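Local atomic coordinates of ectonucleoside triphosphate diphosphohydrolase 4 (Homo sapiens, PDB entry 6WG5), a protein that belongs to the GDA1/CD39 family of nucleoside phosphatases, whose fold is related to that of the actin-like ATPases. Residues A[392-397]-A[411-416]; A[423-428]-A[434-439]. All blocks are in the same frame, centred on the assembly; numbering follows the deposited sequence.

Interaction 1. Residues A[392-397]-A[411-416]; sequences EDVLRM and KDYCAT
Val394 and Leu395 meet Tyr413 in a small, buried, apolar contact between the loop that follows helix 386-392 and the last turn of helix 403-414, about 25 Å from the centre of the chain (centre to centre), in a GDA1/CD39-family protein of the actin-like ATPase clan. The pairing is a CH-pi contact supplemented by aliphatic packing. CG2 of Val394 lies over one face of the tyrosine ring, 4.1 Å from its centroid and 22° off the ring normal, shifted toward the rim where CE1 of Tyr413 is its nearest atom at 3.8 Å. The short valine side chain points toward Tyr413, which puts CB beside CE1 as well; compact and wholly apolar, it suits a place against a ring face. Leu395 works at the root of the tyrosine instead: its CD2 methyl reaches CB of Tyr413 at 3.8 Å, while the same side chain also touches Phe406 and Ala410 of helix 403-414. With CG of Tyr413 anti to its backbone N (chi1 177°), the ring projects from the helix toward the 392-397 loop. Tyrosine suits this place because one flat face packs against a methyl of Val394 while its hydroxyl, at the far end, has a probable hydrogen-bond acceptor in Leu439 O. Gln442 of helix 436-456 touches all three side chains, and Cys414, the residue after Tyr413, ties the end of helix 403-414 to Cys443 through a disulfide. Thr416 folds its hydroxyl back, and its OG1 donates to the carbonyl O of Asp412 at 2.7 Å, the donor tilted 25° from the carbonyl plane.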
ATOM      1  N   GLU A 392       4.596  11.953  12.909  1.00 21.39           N
ATOM      2  CA  GLU A 392       5.634  11.496  13.825  1.00 25.96           C
ATOM      3  C   GLU A 392       6.973  12.198  13.658  1.00 24.48           C
ATOM      4  O   GLU A 392       7.602  12.544  14.659  1.00 28.33           O
ATOM      5  CB  GLU A 392       5.849   9.986  13.659  1.00 27.33           C
ATOM      6  CG  GLU A 392       6.932   9.413  14.560  1.00 25.92           C
ATOM      7  CD  GLU A 392       6.670   9.682  16.028  1.00 32.26           C
ATOM      8  OE1 GLU A 392       5.487   9.851  16.397  1.00 32.68           O
ATOM      9  OE2 GLU A 392       7.646   9.731  16.809  1.00 37.09           O
ATOM     10  N   ASP A 393       7.433  12.421  12.426  1.00 31.64           N
ATOM     11  CA  ASP A 393       8.837  12.763  12.214  1.00 33.96           C
ATOM     12  C   ASP A 393       9.234  14.045  12.938  1.00 33.44           C
ATOM     13  O   ASP A 393      10.327  14.121  13.512  1.00 35.91           O
ATOM     14  CB  ASP A 393       9.133  12.868  10.719  1.00 37.79           C
ATOM     15  CG  ASP A 393       9.464  11.519  10.097  1.00 41.62           C
ATOM     16  OD1 ASP A 393       9.164  10.480  10.726  1.00 41.29           O
ATOM     17  OD2 ASP A 393      10.027  11.495   8.983  1.00 46.61           O
ATOM     18  N   VAL A 394       8.370  15.066  12.933  1.00 32.76           N
ATOM     19  CA  VAL A 394       8.635  16.303  13.654  1.00 29.44           C
ATOM     20  C   VAL A 394       7.565  16.600  14.698  1.00 29.98           C
ATOM     21  O   VAL A 394       7.879  17.095  15.786  1.00 33.78           O
ATOM     22  CB  VAL A 394       8.800  17.500  12.692  1.00 28.11           C
ATOM     23  CG1 VAL A 394       9.920  17.233  11.706  1.00 36.64           C
ATOM     24  CG2 VAL A 394       7.509  17.809  11.967  1.00 31.44           C
ATOM     25  N   LEU A 395       6.298  16.309  14.399  1.00 27.44           N
ATOM     26  CA  LEU A 395       5.244  16.531  15.383  1.00 29.58           C
ATOM     27  C   LEU A 395       5.245  15.475  16.481  1.00 30.96           C
ATOM     28  O   LEU A 395       4.720  15.733  17.570  1.00 29.37           O
ATOM     29  CB  LEU A 395       3.879  16.571  14.693  1.00 26.35           C
ATOM     30  CG  LEU A 395       3.762  17.569  13.537  1.00 28.93           C
ATOM     31  CD1 LEU A 395       2.344  17.582  12.972  1.00 26.61           C
ATOM     32  CD2 LEU A 395       4.183  18.973  13.969  1.00 29.11           C
ATOM     33  N   ARG A 396       5.813  14.298  16.222  1.00 36.38           N
ATOM     34  CA  ARG A 396       6.055  13.299  17.263  1.00 36.18           C
ATOM     35  C   ARG A 396       4.752  12.783  17.868  1.00 36.29           C
ATOM     36  O   ARG A 396       4.651  12.570  19.079  1.00 38.18           O
ATOM     37  CB  ARG A 396       6.967  13.865  18.352  1.00 34.92           C
ATOM     38  CG  ARG A 396       8.359  14.219  17.863  1.00 35.02           C
ATOM     39  CD  ARG A 396       9.176  12.971  17.578  1.00 41.31           C
ATOM     40  NE  ARG A 396      10.496  13.038  18.199  1.00 47.53           N
ATOM     41  CZ  ARG A 396      11.311  11.999  18.349  1.00 45.75           C
ATOM     42  NH1 ARG A 396      10.945  10.796  17.925  1.00 47.21           N
ATOM     43  NH2 ARG A 396      12.492  12.164  18.929  1.00 43.93           N
ATOM     44  N   MET A 397       3.748  12.567  17.024  1.00 36.72           N
ATOM     45  CA  MET A 397       2.476  12.016  17.475  1.00 36.49           C
ATOM     46  C   MET A 397       1.969  10.970  16.494  1.00 34.62           C
ATOM     47  O   MET A 397       0.778  10.920  16.169  1.00 37.57           O
ATOM     48  CB  MET A 397       1.440  13.118  17.678  1.00 38.23           C
ATOM     49  CG  MET A 397       1.402  14.156  16.580  1.00 40.75           C
ATOM     50  SD  MET A 397       0.010  15.275  16.792  1.00 49.24           S
ATOM     51  CE  MET A 397       0.380  15.997  18.391  1.00 49.76           C
ATOM     52  N   LYS A 411      -0.182  23.514  13.299  1.00 39.12           N
ATOM     53  CA  LYS A 411      -0.204  24.972  13.259  1.00 38.04           C
ATOM     54  C   LYS A 411       1.004  25.558  13.975  1.00 36.28           C
ATOM     55  O   LYS A 411       1.633  26.501  13.479  1.00 40.28           O
ATOM     56  CB  LYS A 411      -1.497  25.501  13.885  1.00 46.54           C
ATOM     57  CG  LYS A 411      -2.424  26.190  12.896  1.00 54.12           C
ATOM     58  CD  LYS A 411      -3.647  26.806  13.572  1.00 57.57           C
ATOM     59  CE  LYS A 411      -4.772  25.794  13.754  1.00 58.31           C
ATOM     60  NZ  LYS A 411      -6.097  26.461  13.919  1.00 58.19           N
ATOM     61  N   ASP A 412       1.347  25.011  15.143  1.00 30.81           N
ATOM     62  CA  ASP A 412       2.445  25.564  15.928  1.00 29.17           C
ATOM     63  C   ASP A 412       3.785  25.355  15.232  1.00 29.58           C
ATOM     64  O   ASP A 412       4.651  26.236  15.265  1.00 28.72           O
ATOM     65  CB  ASP A 412       2.456  24.938  17.324  1.00 33.60           C
ATOM     66  CG  ASP A 412       1.281  25.390  18.175  1.00 42.79           C
ATOM     67  OD1 ASP A 412       0.720  26.471  17.891  1.00 42.49           O
ATOM     68  OD2 ASP A 412       0.920  24.668  19.129  1.00 48.89           O
ATOM     69  N   TYR A 413       3.977  24.197  14.596  1.00 29.13           N
ATOM     70  CA  TYR A 413       5.218  23.956  13.867  1.00 28.57           C
ATOM     71  C   TYR A 413       5.398  24.976  12.746  1.00 31.41           C
ATOM     72  O   TYR A 413       6.481  25.546  12.577  1.00 31.28           O
ATOM     73  CB  TYR A 413       5.233  22.530  13.311  1.00 25.99           C
ATOM     74  CG  TYR A 413       6.458  22.215  12.478  1.00 23.21           C
ATOM     75  CD1 TYR A 413       7.609  21.707  13.065  1.00 22.28           C
ATOM     76  CD2 TYR A 413       6.464  22.431  11.104  1.00 21.60           C
ATOM     77  CE1 TYR A 413       8.731  21.421  12.309  1.00 22.05           C
ATOM     78  CE2 TYR A 413       7.583  22.150  10.340  1.00 22.97           C
ATOM     79  CZ  TYR A 413       8.715  21.647  10.949  1.00 24.78           C
ATOM     80  OH  TYR A 413       9.833  21.365  10.197  1.00 27.97           O
ATOM     81  N   CYS A 414       4.336  25.225  11.975  1.00 38.01           N
ATOM     82  CA  CYS A 414       4.441  26.123  10.830  1.00 41.50           C
ATOM     83  C   CYS A 414       4.714  27.557  11.262  1.00 43.35           C
ATOM     84  O   CYS A 414       5.456  28.280  10.589  1.00 39.30           O
ATOM     85  CB  CYS A 414       3.165  26.043   9.992  1.00 44.52           C
ATOM     86  SG  CYS A 414       2.973  24.411   9.280  1.00 54.84           S
ATOM     87  N   ALA A 415       4.128  27.984  12.377  1.00 36.05           N
ATOM     88  CA  ALA A 415       4.311  29.345  12.857  1.00 35.07           C
ATOM     89  C   ALA A 415       5.658  29.563  13.536  1.00 39.11           C
ATOM     90  O   ALA A 415       5.926  30.679  13.992  1.00 44.59           O
ATOM     91  CB  ALA A 415       3.183  29.709  13.825  1.00 35.38           C
ATOM     92  N   THR A 416       6.506  28.540  13.612  1.00 41.81           N
ATOM     93  CA  THR A 416       7.814  28.658  14.242  1.00 40.05           C
ATOM     94  C   THR A 416       8.829  29.152  13.221  1.00 38.23           C
ATOM     95  O   THR A 416       8.893  28.634  12.102  1.00 38.80           O
ATOM     96  CB  THR A 416       8.257  27.311  14.820  1.00 39.39           C
ATOM     97  OG1 THR A 416       7.278  26.846  15.756  1.00 43.33           O
ATOM     98  CG2 THR A 416       9.606  27.436  15.524  1.00 38.51           C
TER

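Interaction 2. Residues A[423-428]-A[434-439]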
ATOM      1  N   GLU A 423      17.562  25.298  14.152  1.00 42.56           N
ATOM      2  CA  GLU A 423      18.414  25.079  15.317  1.00 46.63           C
ATOM      3  C   GLU A 423      18.026  23.798  16.045  1.00 51.04           C
ATOM      4  O   GLU A 423      18.896  23.032  16.475  1.00 48.66           O
ATOM      5  CB  GLU A 423      18.322  26.276  16.262  1.00 50.95           C
ATOM      6  CG  GLU A 423      19.411  26.310  17.319  1.00 65.56           C
ATOM      7  CD  GLU A 423      18.975  27.024  18.582  1.00 75.21           C
ATOM      8  OE1 GLU A 423      19.051  26.411  19.669  1.00 74.24           O
ATOM      9  OE2 GLU A 423      18.547  28.194  18.485  1.00 79.61           O
ATOM     10  N   ARG A 424      16.723  23.551  16.191  1.00 42.76           N
ATOM     11  CA  ARG A 424      16.265  22.333  16.848  1.00 34.77           C
ATOM     12  C   ARG A 424      16.641  21.097  16.046  1.00 35.42           C
ATOM     13  O   ARG A 424      16.984  20.058  16.621  1.00 36.64           O
ATOM     14  CB  ARG A 424      14.754  22.403  17.061  1.00 36.90           C
ATOM     15  CG  ARG A 424      14.366  23.419  18.112  1.00 40.43           C
ATOM     16  CD  ARG A 424      12.885  23.731  18.106  1.00 39.33           C
ATOM     17  NE  ARG A 424      12.553  24.631  19.204  1.00 46.83           N
ATOM     18  CZ  ARG A 424      11.318  24.949  19.574  1.00 49.83           C
ATOM     19  NH1 ARG A 424      10.273  24.439  18.932  1.00 43.67           N
ATOM     20  NH2 ARG A 424      11.131  25.779  20.591  1.00 53.44           N
ATOM     21  N   PHE A 425      16.582  21.188  14.715  1.00 36.68           N
ATOM     22  CA  PHE A 425      16.980  20.058  13.883  1.00 34.74           C
ATOM     23  C   PHE A 425      18.429  19.669  14.143  1.00 35.92           C
ATOM     24  O   PHE A 425      18.761  18.479  14.184  1.00 39.22           O
ATOM     25  CB  PHE A 425      16.774  20.396  12.406  1.00 37.29           C
ATOM     26  CG  PHE A 425      17.182  19.294  11.472  1.00 36.82           C
ATOM     27  CD1 PHE A 425      16.304  18.271  11.164  1.00 35.38           C
ATOM     28  CD2 PHE A 425      18.445  19.280  10.907  1.00 38.16           C
ATOM     29  CE1 PHE A 425      16.676  17.255  10.308  1.00 36.01           C
ATOM     30  CE2 PHE A 425      18.823  18.268  10.049  1.00 40.53           C
ATOM     31  CZ  PHE A 425      17.936  17.254   9.750  1.00 38.52           C
ATOM     32  N   ASP A 426      19.306  20.658  14.327  1.00 46.85           N
ATOM     33  CA  ASP A 426      20.716  20.361  14.558  1.00 51.59           C
ATOM     34  C   ASP A 426      20.946  19.749  15.934  1.00 49.67           C
ATOM     35  O   ASP A 426      21.887  18.969  16.112  1.00 49.23           O
ATOM     36  CB  ASP A 426      21.554  21.628  14.394  1.00 54.74           C
ATOM     37  CG  ASP A 426      21.523  22.170  12.976  1.00 58.05           C
ATOM     38  OD1 ASP A 426      21.724  23.392  12.802  1.00 62.15           O
ATOM     39  OD2 ASP A 426      21.298  21.377  12.037  1.00 54.48           O
ATOM     40  N   ARG A 427      20.110  20.088  16.914  1.00 37.82           N
ATOM     41  CA  ARG A 427      20.237  19.527  18.254  1.00 34.96           C
ATOM     42  C   ARG A 427      19.651  18.125  18.366  1.00 34.15           C
ATOM     43  O   ARG A 427      19.780  17.503  19.427  1.00 35.26           O
ATOM     44  CB  ARG A 427      19.563  20.449  19.274  1.00 41.75           C
ATOM     45  CG  ARG A 427      20.212  21.821  19.388  1.00 41.23           C
ATOM     46  CD  ARG A 427      19.508  22.692  20.415  1.00 41.98           C
ATOM     47  NE  ARG A 427      19.688  22.194  21.775  1.00 48.41           N
ATOM     48  CZ  ARG A 427      19.114  22.727  22.851  1.00 52.18           C
ATOM     49  NH1 ARG A 427      18.314  23.782  22.731  1.00 55.00           N
ATOM     50  NH2 ARG A 427      19.338  22.205  24.049  1.00 49.84           N
ATOM     51  N   GLY A 428      19.019  17.612  17.313  1.00 34.32           N
ATOM     52  CA  GLY A 428      18.488  16.263  17.338  1.00 33.20           C
ATOM     53  C   GLY A 428      17.140  16.129  18.003  1.00 37.65           C
ATOM     54  O   GLY A 428      16.839  15.073  18.568  1.00 40.95           O
ATOM     55  N   ALA A 434      13.984  12.099  10.150  1.00 29.51           N
ATOM     56  CA  ALA A 434      13.668  13.395   9.568  1.00 28.21           C
ATOM     57  C   ALA A 434      14.933  14.074   9.062  1.00 30.38           C
ATOM     58  O   ALA A 434      15.915  14.209   9.798  1.00 31.18           O
ATOM     59  CB  ALA A 434      12.969  14.285  10.595  1.00 24.63           C
ATOM     60  N   ASP A 435      14.902  14.498   7.803  1.00 29.54           N
ATOM     61  CA  ASP A 435      15.982  15.242   7.175  1.00 27.91           C
ATOM     62  C   ASP A 435      15.523  16.677   6.926  1.00 31.08           C
ATOM     63  O   ASP A 435      14.426  17.081   7.321  1.00 30.07           O
ATOM     64  CB  ASP A 435      16.421  14.557   5.877  1.00 29.25           C
ATOM     65  CG  ASP A 435      15.264  14.297   4.931  1.00 33.93           C
ATOM     66  OD1 ASP A 435      14.178  14.877   5.141  1.00 33.41           O
ATOM     67  OD2 ASP A 435      15.445  13.516   3.971  1.00 39.79           O
ATOM     68  N   LEU A 436      16.380  17.457   6.263  1.00 38.71           N
ATOM     69  CA  LEU A 436      16.051  18.856   6.013  1.00 35.95           C
ATOM     70  C   LEU A 436      14.870  18.997   5.063  1.00 35.11           C
ATOM     71  O   LEU A 436      14.102  19.960   5.173  1.00 38.30           O
ATOM     72  CB  LEU A 436      17.272  19.590   5.463  1.00 35.95           C
ATOM     73  CG  LEU A 436      18.318  19.958   6.519  1.00 42.48           C
ATOM     74  CD1 LEU A 436      19.612  20.403   5.860  1.00 44.33           C
ATOM     75  CD2 LEU A 436      17.797  21.042   7.463  1.00 37.90           C
ATOM     76  N   HIS A 437      14.705  18.060   4.128  1.00 30.05           N
ATOM     77  CA  HIS A 437      13.524  18.075   3.270  1.00 23.31           C
ATOM     78  C   HIS A 437      12.252  17.928   4.098  1.00 28.41           C
ATOM     79  O   HIS A 437      11.263  18.630   3.862  1.00 26.20           O
ATOM     80  CB  HIS A 437      13.627  16.959   2.231  1.00 25.32           C
ATOM     81  CG  HIS A 437      12.579  17.023   1.164  1.00 25.61           C
ATOM     82  ND1 HIS A 437      11.282  16.604   1.367  1.00 25.16           N
ATOM     83  CD2 HIS A 437      12.641  17.447  -0.122  1.00 26.58           C
ATOM     84  CE1 HIS A 437      10.587  16.774   0.257  1.00 30.40           C
ATOM     85  NE2 HIS A 437      11.388  17.285  -0.662  1.00 31.86           N
ATOM     86  N   ARG A 438      12.262  17.020   5.076  1.00 21.06           N
ATOM     87  CA  ARG A 438      11.125  16.889   5.979  1.00 23.26           C
ATOM     88  C   ARG A 438      10.884  18.184   6.744  1.00 25.18           C
ATOM     89  O   ARG A 438       9.739  18.628   6.890  1.00 28.05           O
ATOM     90  CB  ARG A 438      11.362  15.726   6.945  1.00 22.97           C
ATOM     91  CG  ARG A 438      10.460  15.709   8.175  1.00 24.70           C
ATOM     92  CD  ARG A 438       8.987  15.696   7.808  1.00 25.81           C
ATOM     93  NE  ARG A 438       8.668  14.659   6.832  1.00 27.94           N
ATOM     94  CZ  ARG A 438       7.473  14.500   6.272  1.00 27.97           C
ATOM     95  NH1 ARG A 438       6.468  15.311   6.588  1.00 26.42           N
ATOM     96  NH2 ARG A 438       7.281  13.529   5.389  1.00 29.03           N
ATOM     97  N   LEU A 439      11.956  18.805   7.240  1.00 27.11           N
ATOM     98  CA  LEU A 439      11.811  20.031   8.016  1.00 30.80           C
ATOM     99  C   LEU A 439      11.196  21.146   7.177  1.00 30.71           C
ATOM    100  O   LEU A 439      10.406  21.955   7.681  1.00 26.43           O
ATOM    101  CB  LEU A 439      13.175  20.459   8.559  1.00 27.88           C
ATOM    102  CG  LEU A 439      13.161  21.455   9.717  1.00 26.09           C
ATOM    103  CD1 LEU A 439      12.788  20.759  11.024  1.00 28.41           C
ATOM    104  CD2 LEU A 439      14.508  22.146   9.839  1.00 26.78           C
TER
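Phe425 lays its ring beneath the isobutyl group of Leu436, whose CD2 methyl sits over one face, 4.2 Å from the ring centroid and 24° off the normal. This CH-pi contact is displaced toward the rim, so CD2 of Leu436 is 3.9 Å from CD2 of Phe425, and the two side chains cross at about a right angle. At the ring's edge, near its plane, the carbonyl O of Ala434 lies beside CE1 of Phe425. With CG anti to the backbone N (chi1 179°), the ring reaches across to the facing segment; a flat apolar ring suits the place because its face takes a leucine methyl and its edge lies against the backbone. The arrangement is one of two consecutive helices joined by a short loop: helix 418-427 ends at Gly428 in a Schellman motif, whose positive phi favours glycine, and after the loop helix 436-456 begins. Asp435 is the N-cap of that second helix, and its OD1 accepts the backbone N-H of Arg438 at 2.9 Å, nearly straight at 161°. Arg438 turns its guanidinium away from Phe425, to a salt bridge with Glu386 and a hydrogen bond with Gln442. One turn beyond the cap, Leu439 points into the contact, and its CD2 methyl packs against CB of Phe425 at 3.8 Å, with Trp418 and Tyr430 also touching this leucine.

Overall arrangement
The two contacts follow one another along the chain, their centres about 11 Å apart, and both rest on an aromatic ring that takes a methyl over one face. Interaction 1 is the buried one and packs the last turn of helix 403-414 against the loop after helix 386-392; interaction 2 is partly exposed, with Leu436 on its outer side, and packs helix 418-427 against the start of helix 436-456. Interaction 2 also brings a backbone carbonyl to its ring edge, whereas the contacts across interaction 1 are all between carbon atoms. Helix 436-456 joins them: Leu439 packs in interaction 2 while its carbonyl faces Tyr413 of interaction 1, and Val394 packs on the aliphatic part of Arg438.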